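Local coordinates for protein putative fimbriae assembly chaperone (Salmonella typhimurium, PDB 2CO7) that probably acts as the periplasmic chaperone of fimbrial assembly, holding pilus subunits in a folded, assembly-ready state until they are handed on for polymerisation, at residues 167-172 / 210-215; 129-134 / 161-166. One frame throughout, in Å; residues are numbered along the deposited sequence.

The two contacts lie in series along the chain, their centres about 18 Å apart, and the 161-166 loop of contact 2 runs straight into the strand at 167-168 that opens contact 1. Contact 2 is buried and joins the end of the long strand 116-131, in the PapD N-terminal domain, to a loop of the C-terminal one. Contact 1 stays within the C-terminal domain, at its surface, between a strand corner and the loop leading to strand 216-218. Their chemistry follows: aliphatic carbons, aromatic rings and a guanidinium whose acidic partners lie outside both segments fill contact 2, whereas a single hydroxyl-carboxylate hydrogen bond carries contact 1.

Contact 1: 167-172 / 210-215; sequences LASVTV and GGESHP
Ala168 and Glu212 face each other with their CA atoms 7.3 Å apart, where the chain turns a corner at Ser169 and the irregular loop 210-215 passes by. The backbone of Ser169 takes up a left-handed conformation, which turns the chain toward strand 170-172.

Glu212 supplies the whole of its side of the contact. Its chain is extended beyond CG, and this reach brings the carboxylate over to the strand corner. There OE1 accepts a hydrogen bond from Ser169 OG at 3.1 Å. The hydroxyl approaches on the syn side of the carboxylate but lies 30° out of its plane. The Ser169 hydroxyl stands beside its own backbone N (chi1 -67°), a setting that directs OG at the glutamate. The other oxygen, OE2, lies against the methyl of Ala168, 3.8 Å from CB, and the carboxylate carbon CD is equally close to that methyl.

Next along the loop, Ser213 OG donates to His214 O at 2.8 Å and receives the backbone N-H of Val205, tying the loop to strand 201-205. Glu212 also touches Arg204 of that strand, whose backbone pairs with Ala168.

The chemistry is that of a surface polar link between corner and loop: an exposed carboxylate, probably ionised, takes one hydroxyl hydrogen bond through OE1 and rests its other oxygen on a methyl group.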
ATOM      1  N   LEU B 167       6.378  -5.230 -12.622  1.00 19.93           N
ATOM      2  CA  LEU B 167       5.643  -5.562 -13.835  1.00 21.31           C
ATOM      3  C   LEU B 167       4.218  -5.009 -13.824  1.00 21.12           C
ATOM      4  O   LEU B 167       3.547  -4.995 -12.802  1.00 21.32           O
ATOM      5  CB  LEU B 167       5.628  -7.076 -14.087  1.00 22.45           C
ATOM      6  CG  LEU B 167       6.891  -7.771 -14.656  1.00 25.21           C
ATOM      7  CD1 LEU B 167       8.138  -6.894 -14.877  1.00 29.23           C
ATOM      8  CD2 LEU B 167       7.190  -8.941 -13.743  1.00 30.48           C
ATOM      9  N   ALA B 168       3.793  -4.491 -14.975  1.00 22.13           N
ATOM     10  CA  ALA B 168       2.407  -4.075 -15.158  1.00 21.79           C
ATOM     11  C   ALA B 168       1.864  -4.648 -16.469  1.00 21.72           C
ATOM     12  O   ALA B 168       2.642  -5.036 -17.361  1.00 21.51           O
ATOM     13  CB  ALA B 168       2.311  -2.564 -15.142  1.00 23.05           C
ATOM     14  N   SER B 169       0.536  -4.712 -16.566  1.00 21.62           N
ATOM     15  CA  SER B 169      -0.172  -5.064 -17.814  1.00 21.12           C
ATOM     16  C   SER B 169       0.346  -6.377 -18.411  1.00 20.95           C
ATOM     17  O   SER B 169       0.513  -6.486 -19.627  1.00 21.16           O
ATOM     18  CB  SER B 169      -0.049  -3.921 -18.831  1.00 21.94           C
ATOM     19  OG  SER B 169      -0.749  -2.741 -18.405  1.00 23.93           O
ATOM     20  N   VAL B 170       0.634  -7.358 -17.545  1.00 20.01           N
ATOM     21  CA  VAL B 170       1.025  -8.719 -17.975  1.00 18.70           C
ATOM     22  C   VAL B 170      -0.145  -9.551 -18.579  1.00 18.68           C
ATOM     23  O   VAL B 170      -1.205  -9.669 -17.963  1.00 17.47           O
ATOM     24  CB  VAL B 170       1.647  -9.538 -16.794  1.00 18.74           C
ATOM     25  CG1 VAL B 170       2.127 -10.884 -17.279  1.00 18.89           C
ATOM     26  CG2 VAL B 170       2.793  -8.783 -16.116  1.00 20.02           C
ATOM     27  N   THR B 171       0.057 -10.144 -19.760  1.00 17.51           N
ATOM     28  CA  THR B 171      -0.932 -11.054 -20.345  1.00 18.04           C
ATOM     29  C   THR B 171      -0.308 -12.352 -20.845  1.00 17.98           C
ATOM     30  O   THR B 171       0.854 -12.372 -21.244  1.00 17.05           O
ATOM     31  CB  THR B 171      -1.722 -10.421 -21.533  1.00 18.50           C
ATOM     32  OG1 THR B 171      -0.803  -9.910 -22.522  1.00 18.81           O
ATOM     33  CG2 THR B 171      -2.648  -9.306 -21.031  1.00 17.80           C
ATOM     34  N   VAL B 172      -1.082 -13.430 -20.798  1.00 17.04           N
ATOM     35  CA  VAL B 172      -0.662 -14.727 -21.322  1.00 18.12           C
ATOM     36  C   VAL B 172      -1.705 -15.187 -22.337  1.00 18.86           C
ATOM     37  O   VAL B 172      -2.874 -15.371 -22.000  1.00 18.15           O
ATOM     38  CB  VAL B 172      -0.452 -15.774 -20.183  1.00 18.04           C
ATOM     39  CG1 VAL B 172      -0.215 -17.168 -20.755  1.00 18.30           C
ATOM     40  CG2 VAL B 172       0.724 -15.340 -19.290  1.00 19.15           C
ATOM     41  N   GLY B 210       7.302   6.432 -13.169  1.00 20.02           N
ATOM     42  CA  GLY B 210       5.918   6.094 -12.802  1.00 20.93           C
ATOM     43  C   GLY B 210       4.951   5.653 -13.869  1.00 21.67           C
ATOM     44  O   GLY B 210       3.845   5.185 -13.549  1.00 21.92           O
ATOM     45  N   GLY B 211       5.326   5.854 -15.133  1.00 21.28           N
ATOM     46  CA  GLY B 211       4.479   5.480 -16.263  1.00 21.00           C
ATOM     47  C   GLY B 211       4.872   4.067 -16.648  1.00 21.57           C
ATOM     48  O   GLY B 211       5.720   3.463 -16.003  1.00 18.38           O
ATOM     49  N   GLU B 212       4.246   3.545 -17.701  1.00 21.93           N
ATOM     50  CA  GLU B 212       4.555   2.197 -18.165  1.00 23.51           C
ATOM     51  C   GLU B 212       5.433   2.237 -19.407  1.00 22.56           C
ATOM     52  O   GLU B 212       5.325   3.151 -20.232  1.00 22.46           O
ATOM     53  CB  GLU B 212       3.272   1.382 -18.374  1.00 23.83           C
ATOM     54  CG  GLU B 212       2.518   1.099 -17.061  1.00 26.00           C
ATOM     55  CD  GLU B 212       1.163   0.429 -17.264  1.00 27.86           C
ATOM     56  OE1 GLU B 212       0.933  -0.174 -18.343  1.00 34.65           O
ATOM     57  OE2 GLU B 212       0.322   0.499 -16.335  1.00 33.68           O
ATOM     58  N   SER B 213       6.331   1.259 -19.497  1.00 21.43           N
ATOM     59  CA  SER B 213       7.247   1.131 -20.604  1.00 21.66           C
ATOM     60  C   SER B 213       6.446   0.699 -21.821  1.00 21.05           C
ATOM     61  O   SER B 213       5.260   0.398 -21.711  1.00 20.16           O
ATOM     62  CB  SER B 213       8.276   0.055 -20.289  1.00 21.86           C
ATOM     63  OG  SER B 213       7.658  -1.207 -20.253  1.00 21.32           O
ATOM     64  N   HIS B 214       7.116   0.637 -22.971  1.00 21.79           N
ATOM     65  CA  HIS B 214       6.573  -0.016 -24.157  1.00 22.05           C
ATOM     66  C   HIS B 214       6.451  -1.514 -23.820  1.00 21.04           C
ATOM     67  O   HIS B 214       7.098  -2.001 -22.888  1.00 20.31           O
ATOM     68  CB  HIS B 214       7.527   0.179 -25.348  1.00 22.77           C
ATOM     69  CG  HIS B 214       8.840  -0.536 -25.192  1.00 26.91           C
ATOM     70  ND1 HIS B 214       8.990  -1.886 -25.440  1.00 30.92           N
ATOM     71  CD2 HIS B 214      10.063  -0.090 -24.813  1.00 29.53           C
ATOM     72  CE1 HIS B 214      10.244  -2.242 -25.216  1.00 30.56           C
ATOM     73  NE2 HIS B 214      10.915  -1.170 -24.830  1.00 31.42           N
ATOM     74  N   PRO B 215       5.611  -2.248 -24.565  1.00 20.55           N
ATOM     75  CA  PRO B 215       5.445  -3.667 -24.234  1.00 20.36           C
ATOM     76  C   PRO B 215       6.642  -4.534 -24.623  1.00 20.03           C
ATOM     77  O   PRO B 215       7.401  -4.198 -25.532  1.00 20.05           O
ATOM     78  CB  PRO B 215       4.173  -4.062 -25.006  1.00 20.02           C
ATOM     79  CG  PRO B 215       3.557  -2.755 -25.468  1.00 20.78           C
ATOM     80  CD  PRO B 215       4.707  -1.825 -25.654  1.00 20.08           C
TER

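Contact 2: 129-134 / 161-166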
ATOM      1  N   ILE B 129      13.814   2.840  -3.958  1.00 18.20           N
ATOM      2  CA  ILE B 129      14.684   1.842  -4.596  1.00 19.48           C
ATOM      3  C   ILE B 129      16.077   2.378  -4.670  1.00 19.50           C
ATOM      4  O   ILE B 129      16.337   3.367  -5.389  1.00 20.41           O
ATOM      5  CB  ILE B 129      14.150   1.356  -5.975  1.00 18.70           C
ATOM      6  CG1 ILE B 129      12.706   0.797  -5.836  1.00 20.51           C
ATOM      7  CG2 ILE B 129      15.059   0.243  -6.593  1.00 20.02           C
ATOM      8  CD1 ILE B 129      11.943   0.542  -7.203  1.00 19.89           C
ATOM      9  N   PHE B 130      16.975   1.691  -3.948  1.00 19.09           N
ATOM     10  CA  PHE B 130      18.364   2.095  -3.928  1.00 18.60           C
ATOM     11  C   PHE B 130      19.149   1.485  -5.096  1.00 18.10           C
ATOM     12  O   PHE B 130      19.191   0.276  -5.217  1.00 17.99           O
ATOM     13  CB  PHE B 130      19.010   1.760  -2.576  1.00 18.62           C
ATOM     14  CG  PHE B 130      20.420   2.237  -2.470  1.00 20.06           C
ATOM     15  CD1 PHE B 130      20.690   3.580  -2.179  1.00 18.68           C
ATOM     16  CD2 PHE B 130      21.483   1.346  -2.642  1.00 19.92           C
ATOM     17  CE1 PHE B 130      22.067   4.036  -2.055  1.00 17.37           C
ATOM     18  CE2 PHE B 130      22.818   1.769  -2.520  1.00 21.93           C
ATOM     19  CZ  PHE B 130      23.107   3.123  -2.231  1.00 21.66           C
ATOM     20  N   ARG B 131      19.765   2.327  -5.919  1.00 16.77           N
ATOM     21  CA  ARG B 131      20.507   1.878  -7.104  1.00 17.54           C
ATOM     22  C   ARG B 131      22.004   2.241  -6.978  1.00 18.98           C
ATOM     23  O   ARG B 131      22.416   3.440  -7.110  1.00 17.70           O
ATOM     24  CB  ARG B 131      19.876   2.469  -8.375  1.00 17.52           C
ATOM     25  CG  ARG B 131      20.478   1.898  -9.690  1.00 17.74           C
ATOM     26  CD  ARG B 131      19.733   2.391 -10.874  1.00 15.04           C
ATOM     27  NE  ARG B 131      18.324   1.956 -10.804  1.00 17.46           N
ATOM     28  CZ  ARG B 131      17.342   2.460 -11.532  1.00 19.64           C
ATOM     29  NH1 ARG B 131      17.578   3.431 -12.432  1.00 18.07           N
ATOM     30  NH2 ARG B 131      16.117   1.990 -11.361  1.00 21.62           N
ATOM     31  N   PRO B 132      22.828   1.214  -6.703  1.00 19.09           N
ATOM     32  CA  PRO B 132      24.279   1.382  -6.666  1.00 19.90           C
ATOM     33  C   PRO B 132      24.774   2.035  -7.954  1.00 20.99           C
ATOM     34  O   PRO B 132      24.173   1.858  -9.015  1.00 20.32           O
ATOM     35  CB  PRO B 132      24.799  -0.052  -6.515  1.00 19.63           C
ATOM     36  CG  PRO B 132      23.668  -0.758  -5.810  1.00 19.88           C
ATOM     37  CD  PRO B 132      22.434  -0.180  -6.393  1.00 19.75           C
ATOM     38  N   ASP B 133      25.868   2.783  -7.850  1.00 22.19           N
ATOM     39  CA  ASP B 133      26.380   3.537  -8.989  1.00 23.74           C
ATOM     40  C   ASP B 133      26.851   2.602 -10.118  1.00 23.31           C
ATOM     41  O   ASP B 133      26.756   2.943 -11.298  1.00 24.88           O
ATOM     42  CB  ASP B 133      27.500   4.468  -8.513  1.00 24.52           C
ATOM     43  CG  ASP B 133      27.735   5.653  -9.454  1.00 27.41           C
ATOM     44  OD1 ASP B 133      28.874   5.794  -9.963  1.00 26.92           O
ATOM     45  OD2 ASP B 133      26.781   6.419  -9.698  1.00 30.96           O
ATOM     46  N   ALA B 134      27.315   1.415  -9.759  1.00 22.14           N
ATOM     47  CA  ALA B 134      27.750   0.421 -10.751  1.00 21.25           C
ATOM     48  C   ALA B 134      26.611  -0.372 -11.382  1.00 20.16           C
ATOM     49  O   ALA B 134      26.848  -1.198 -12.277  1.00 21.46           O
ATOM     50  CB  ALA B 134      28.804  -0.522 -10.151  1.00 21.92           C
ATOM     51  N   THR B 161      18.604  -9.964 -13.895  1.00 20.28           N
ATOM     52  CA  THR B 161      19.174  -8.614 -13.897  1.00 19.46           C
ATOM     53  C   THR B 161      19.336  -8.099 -12.480  1.00 20.39           C
ATOM     54  O   THR B 161      18.717  -8.647 -11.570  1.00 20.06           O
ATOM     55  CB  THR B 161      18.247  -7.592 -14.678  1.00 18.50           C
ATOM     56  OG1 THR B 161      17.184  -7.132 -13.848  1.00 18.91           O
ATOM     57  CG2 THR B 161      17.668  -8.214 -15.952  1.00 20.31           C
ATOM     58  N   PRO B 162      20.168  -7.049 -12.292  1.00 21.42           N
ATOM     59  CA  PRO B 162      20.318  -6.381 -10.992  1.00 21.14           C
ATOM     60  C   PRO B 162      19.167  -5.505 -10.522  1.00 20.75           C
ATOM     61  O   PRO B 162      19.313  -4.883  -9.469  1.00 21.33           O
ATOM     62  CB  PRO B 162      21.580  -5.519 -11.168  1.00 21.75           C
ATOM     63  CG  PRO B 162      21.690  -5.309 -12.668  1.00 23.25           C
ATOM     64  CD  PRO B 162      21.084  -6.509 -13.320  1.00 21.73           C
ATOM     65  N   PHE B 163      18.029  -5.494 -11.232  1.00 20.01           N
ATOM     66  CA  PHE B 163      16.954  -4.542 -10.941  1.00 19.28           C
ATOM     67  C   PHE B 163      15.749  -5.185 -10.318  1.00 19.42           C
ATOM     68  O   PHE B 163      15.419  -6.309 -10.671  1.00 19.82           O
ATOM     69  CB  PHE B 163      16.470  -3.849 -12.225  1.00 19.40           C
ATOM     70  CG  PHE B 163      17.523  -3.007 -12.895  1.00 18.92           C
ATOM     71  CD1 PHE B 163      18.303  -3.552 -13.926  1.00 19.37           C
ATOM     72  CD2 PHE B 163      17.796  -1.723 -12.463  1.00 21.11           C
ATOM     73  CE1 PHE B 163      19.293  -2.799 -14.542  1.00 20.50           C
ATOM     74  CE2 PHE B 163      18.780  -0.945 -13.087  1.00 21.06           C
ATOM     75  CZ  PHE B 163      19.538  -1.496 -14.127  1.00 19.95           C
ATOM     76  N   TYR B 164      15.034  -4.447  -9.455  1.00 19.12           N
ATOM     77  CA  TYR B 164      13.644  -4.807  -9.218  1.00 18.89           C
ATOM     78  C   TYR B 164      12.840  -4.592 -10.480  1.00 19.66           C
ATOM     79  O   TYR B 164      12.927  -3.531 -11.098  1.00 19.04           O
ATOM     80  CB  TYR B 164      12.997  -3.994  -8.077  1.00 19.80           C
ATOM     81  CG  TYR B 164      13.612  -4.363  -6.762  1.00 18.91           C
ATOM     82  CD1 TYR B 164      13.011  -5.299  -5.932  1.00 22.02           C
ATOM     83  CD2 TYR B 164      14.841  -3.816  -6.378  1.00 21.71           C
ATOM     84  CE1 TYR B 164      13.603  -5.668  -4.724  1.00 21.99           C
ATOM     85  CE2 TYR B 164      15.441  -4.174  -5.148  1.00 20.88           C
ATOM     86  CZ  TYR B 164      14.827  -5.102  -4.353  1.00 21.34           C
ATOM     87  OH  TYR B 164      15.385  -5.452  -3.148  1.00 21.92           O
ATOM     88  N   MET B 165      11.999  -5.576 -10.799  1.00 18.43           N
ATOM     89  CA  MET B 165      11.199  -5.553 -12.027  1.00 18.97           C
ATOM     90  C   MET B 165       9.737  -5.411 -11.607  1.00 19.62           C
ATOM     91  O   MET B 165       9.117  -6.343 -11.092  1.00 19.63           O
ATOM     92  CB  MET B 165      11.436  -6.848 -12.835  1.00 20.60           C
ATOM     93  CG  MET B 165      12.768  -6.875 -13.568  1.00 19.53           C
ATOM     94  SD  MET B 165      12.742  -5.718 -14.988  1.00 20.48           S
ATOM     95  CE  MET B 165      14.465  -5.762 -15.527  1.00 22.63           C
ATOM     96  N   ASN B 166       9.212  -4.213 -11.780  1.00 18.94           N
ATOM     97  CA  ASN B 166       7.896  -3.907 -11.298  1.00 19.68           C
ATOM     98  C   ASN B 166       6.992  -4.057 -12.497  1.00 20.13           C
ATOM     99  O   ASN B 166       6.873  -3.143 -13.300  1.00 20.40           O
ATOM    100  CB  ASN B 166       7.910  -2.492 -10.710  1.00 21.19           C
ATOM    101  CG  ASN B 166       8.814  -2.410  -9.499  1.00 22.52           C
ATOM    102  OD1 ASN B 166       8.554  -3.060  -8.468  1.00 21.66           O
ATOM    103  ND2 ASN B 166       9.914  -1.664  -9.623  1.00 22.76           N
TER
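Arg131 and Phe163 meet where the end of strand 116-131 faces the loop 161-166, with their CA atoms 8.3 Å apart. From CB the arginine chain runs out with CG anti to the backbone N (chi1 -172°), then bends at chi3 (-61°), bringing its far half to the phenylalanine. CD is the first atom to touch, 4.1 Å from Phe163 CE2. NE comes nearer, at 3.7 Å from the same CE2, and CZ follows at 4.0 Å. The ring thus offers its edge to one face of the guanidinium, toward the rim of that group, with the two planes 83° apart. Beyond this contact the polar end is committed to acids: NE forms a salt bridge with Glu90 and NH2 another with Asp208, which should hold the group's rotation. Glu90 also accepts the backbone N-H of Tyr164, so one carboxylate serves both sides.

Ile129 carries the apolar share. Its CG2 lies 4.1 Å from Tyr164 CD2, while CD1 reaches Asn166 ND2 at 3.9 Å; Asn166 OD1 is hydrogen-bonded to Lys127 NZ. On the loop side, an ST turn, with Phe163 N donating to Thr161 OG1 at 3.2 Å, shapes the chain just before Phe163 and Tyr164.

A buried arginine held by acids and met by a phenylalanine edge, with isoleucine against tyrosine, is consistent with the interface between the two immunoglobulin-like domains of the L-shaped PapD-family chaperones.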